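Local atomic coordinates of alpha-glucosidase (Pseudoalteromonas sp. K8, PDB entry 5HQA), a protein that hydrolyses alpha-glucosidic bonds as a family 97 glycoside hydrolase, binds calcium beside its sugar pocket and is activated by chloride. Residues A[609-619]-A[630-639]. Residues are numbered along the deposited sequence; the frame is centred on the assembly and turned at random.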
# COMPACT_ATOMS: atom_id res chain seq x y z
N LYS A 609 -19.93 27.92 -1.92
CA LYS A 609 -20.75 27.02 -1.13
C LYS A 609 -20.50 27.23 0.35
O LYS A 609 -19.39 27.56 0.77
CB LYS A 609 -20.46 25.56 -1.47
CG LYS A 609 -20.98 25.07 -2.81
CD LYS A 609 -21.08 23.55 -2.78
CE LYS A 609 -21.33 22.96 -4.16
NZ LYS A 609 -21.43 21.47 -4.07
N GLN A 610 -21.54 27.04 1.15
CA GLN A 610 -21.42 27.09 2.59
C GLN A 610 -21.34 25.68 3.15
O GLN A 610 -22.06 24.78 2.69
CB GLN A 610 -22.59 27.85 3.21
CG GLN A 610 -22.43 28.12 4.70
CD GLN A 610 -23.32 29.25 5.19
OE1 GLN A 610 -23.36 30.33 4.60
NE2 GLN A 610 -24.04 28.99 6.27
N PHE A 611 -20.46 25.48 4.12
CA PHE A 611 -20.28 24.19 4.77
C PHE A 611 -20.43 24.33 6.28
O PHE A 611 -20.15 25.39 6.85
CB PHE A 611 -18.91 23.56 4.47
CG PHE A 611 -18.67 23.29 3.01
CD1 PHE A 611 -18.32 24.33 2.15
CD2 PHE A 611 -18.76 22.00 2.51
CE1 PHE A 611 -18.09 24.08 0.80
CE2 PHE A 611 -18.52 21.75 1.16
CZ PHE A 611 -18.19 22.80 0.31
N GLU A 612 -20.87 23.26 6.91
CA GLU A 612 -20.85 23.14 8.36
C GLU A 612 -19.73 22.17 8.71
O GLU A 612 -19.86 20.97 8.49
CB GLU A 612 -22.18 22.67 8.92
CG GLU A 612 -22.20 22.60 10.44
CD GLU A 612 -23.50 22.04 10.98
OE1 GLU A 612 -23.79 20.85 10.74
OE2 GLU A 612 -24.24 22.80 11.65
N ALA A 613 -18.63 22.70 9.23
CA ALA A 613 -17.54 21.84 9.67
C ALA A 613 -17.92 21.14 10.96
O ALA A 613 -18.35 21.77 11.92
CB ALA A 613 -16.27 22.67 9.87
N HIS A 614 -17.77 19.82 10.97
CA HIS A 614 -17.99 19.00 12.16
C HIS A 614 -16.59 18.56 12.57
O HIS A 614 -16.00 17.69 11.93
CB HIS A 614 -18.93 17.84 11.85
CG HIS A 614 -19.64 17.30 13.06
ND1 HIS A 614 -20.58 16.30 12.98
CD2 HIS A 614 -19.54 17.62 14.37
CE1 HIS A 614 -21.03 16.02 14.19
NE2 HIS A 614 -20.42 16.81 15.05
N ILE A 615 -16.04 19.20 13.60
CA ILE A 615 -14.62 19.12 13.92
C ILE A 615 -14.45 18.19 15.11
O ILE A 615 -15.02 18.44 16.18
CB ILE A 615 -14.03 20.50 14.21
CG1 ILE A 615 -14.17 21.43 13.00
CG2 ILE A 615 -12.59 20.39 14.67
CD1 ILE A 615 -13.96 22.88 13.33
N TYR A 616 -13.65 17.13 14.95
CA TYR A 616 -13.32 16.21 16.03
C TYR A 616 -11.84 16.39 16.31
O TYR A 616 -11.00 16.03 15.48
CB TYR A 616 -13.62 14.76 15.63
CG TYR A 616 -15.06 14.46 15.25
CD1 TYR A 616 -15.57 14.87 14.01
CD2 TYR A 616 -15.89 13.74 16.10
CE1 TYR A 616 -16.89 14.58 13.66
CE2 TYR A 616 -17.20 13.45 15.75
CZ TYR A 616 -17.70 13.87 14.53
OH TYR A 616 -19.00 13.58 14.20
N LYS A 617 -11.50 16.95 17.47
CA LYS A 617 -10.12 17.32 17.74
C LYS A 617 -9.74 16.96 19.17
O LYS A 617 -10.60 16.69 20.02
CB LYS A 617 -9.88 18.81 17.50
CG LYS A 617 -10.82 19.70 18.31
CD LYS A 617 -10.46 21.17 18.13
CE LYS A 617 -11.64 22.07 18.40
NZ LYS A 617 -11.23 23.49 18.50
N ASP A 618 -8.43 16.97 19.41
CA ASP A 618 -7.91 16.74 20.75
C ASP A 618 -8.45 17.78 21.71
O ASP A 618 -8.47 18.97 21.40
CB ASP A 618 -6.39 16.79 20.74
CG ASP A 618 -5.77 15.65 19.96
OD1 ASP A 618 -4.93 15.91 19.06
OD2 ASP A 618 -6.13 14.49 20.24
N GLY A 619 -8.89 17.32 22.88
CA GLY A 619 -9.24 18.25 23.93
C GLY A 619 -8.06 19.08 24.39
O GLY A 619 -6.90 18.77 24.14
N ASP A 630 -9.33 12.81 25.95
CA ASP A 630 -9.91 14.15 25.94
C ASP A 630 -10.20 14.56 24.50
O ASP A 630 -9.29 14.55 23.65
CB ASP A 630 -8.98 15.15 26.60
CG ASP A 630 -9.05 15.11 28.12
OD1 ASP A 630 -9.62 14.14 28.68
OD2 ASP A 630 -8.53 16.05 28.75
N LEU A 631 -11.45 14.91 24.23
CA LEU A 631 -11.92 15.12 22.87
C LEU A 631 -12.88 16.30 22.86
O LEU A 631 -13.68 16.47 23.78
CB LEU A 631 -12.62 13.87 22.35
CG LEU A 631 -13.12 13.91 20.90
CD1 LEU A 631 -11.95 13.75 19.95
CD2 LEU A 631 -14.16 12.82 20.69
N THR A 632 -12.79 17.12 21.81
CA THR A 632 -13.73 18.21 21.59
C THR A 632 -14.39 18.00 20.24
O THR A 632 -13.69 17.72 19.26
CB THR A 632 -13.04 19.57 21.65
OG1 THR A 632 -12.52 19.77 22.97
CG2 THR A 632 -14.02 20.71 21.31
N ILE A 633 -15.71 18.11 20.18
CA ILE A 633 -16.45 18.03 18.93
C ILE A 633 -17.21 19.33 18.77
O ILE A 633 -18.00 19.70 19.65
CB ILE A 633 -17.40 16.83 18.87
CG1 ILE A 633 -16.66 15.53 19.21
CG2 ILE A 633 -18.02 16.73 17.49
CD1 ILE A 633 -17.60 14.37 19.52
N GLU A 634 -16.99 20.00 17.64
CA GLU A 634 -17.46 21.36 17.43
C GLU A 634 -18.11 21.46 16.06
O GLU A 634 -17.65 20.83 15.10
CB GLU A 634 -16.27 22.33 17.54
CG GLU A 634 -16.58 23.79 17.38
CD GLU A 634 -15.34 24.66 17.48
OE1 GLU A 634 -15.47 25.91 17.46
OE2 GLU A 634 -14.22 24.10 17.58
N LYS A 635 -19.17 22.25 15.96
CA LYS A 635 -19.77 22.57 14.66
C LYS A 635 -19.54 24.05 14.38
O LYS A 635 -19.81 24.90 15.23
CB LYS A 635 -21.26 22.23 14.63
CG LYS A 635 -21.51 20.74 14.44
CD LYS A 635 -22.98 20.40 14.30
CE LYS A 635 -23.18 18.90 14.20
NZ LYS A 635 -24.57 18.55 13.84
N ARG A 636 -19.10 24.35 13.16
CA ARG A 636 -18.68 25.70 12.79
C ARG A 636 -18.99 25.94 11.31
O ARG A 636 -18.57 25.14 10.47
CB ARG A 636 -17.18 25.87 13.06
CG ARG A 636 -16.59 27.22 12.70
CD ARG A 636 -15.07 27.19 12.87
NE ARG A 636 -14.68 26.87 14.24
CZ ARG A 636 -13.44 26.61 14.62
NH1 ARG A 636 -12.44 26.62 13.74
NH2 ARG A 636 -13.18 26.33 15.89
N LEU A 637 -19.71 27.02 11.01
CA LEU A 637 -19.98 27.36 9.62
C LEU A 637 -18.73 27.95 8.98
O LEU A 637 -18.09 28.82 9.56
CB LEU A 637 -21.13 28.36 9.52
CG LEU A 637 -22.50 27.87 9.99
CD1 LEU A 637 -23.52 28.99 9.93
CD2 LEU A 637 -22.96 26.69 9.15
N VAL A 638 -18.37 27.45 7.79
CA VAL A 638 -17.17 27.89 7.09
C VAL A 638 -17.42 27.93 5.59
O VAL A 638 -18.33 27.29 5.07
CB VAL A 638 -15.93 26.99 7.37
CG1 VAL A 638 -15.52 27.04 8.83
CG2 VAL A 638 -16.21 25.55 6.91
N THR A 639 -16.57 28.69 4.90
CA THR A 639 -16.51 28.71 3.44
C THR A 639 -15.05 28.66 3.02
O THR A 639 -14.13 28.65 3.85
CB THR A 639 -17.16 29.96 2.84
OG1 THR A 639 -16.36 31.11 3.18
CG2 THR A 639 -18.58 30.15 3.36
O HOH W 1 -8.23 13.01 21.39
O HOH W 2 -9.89 21.66 21.98
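His-614 has CG anti to the backbone N (chi1 -156°), while Lys-635 has CG anti to the carbonyl carbon (chi1 -78°) and an extended chain. These torsions lay Lys-635 CE over the imidazole face, 3.6 Å from the ring centroid, a CH-pi contact. The two residues are a non-hydrogen-bonded pair in an antiparallel beta hairpin of the C-terminal all-beta domain. Strand 631-638 is the outermost strand of its sheet within the chain; strand 611-618 lies between it and strand 653-660. Eight backbone hydrogen bonds join the two strands from Phe-611 and Val-638 to Lys-617 and Thr-632. Tyr-616 OH lies over the other face of the His-614 ring, offset toward the rim. Ile-633 CG2 sits over one face of the Tyr-616 ring, 4.0 Å from its centroid, and also touches His-614 NE2. Phe-546 meets the tyrosine ring edge-to-face, and helix 541-549 packs against this side. On the reverse face, Glu-634 OE2 forms a salt bridge with Lys-617 NZ at 3.2 Å, the hydrogen bond within it weak. In one of the two modelled conformers of Arg-636, Ile-615 CD1 lies over the guanidinium face and Arg-636 NH2 donates to Glu-634 OE1, at 2.8 Å.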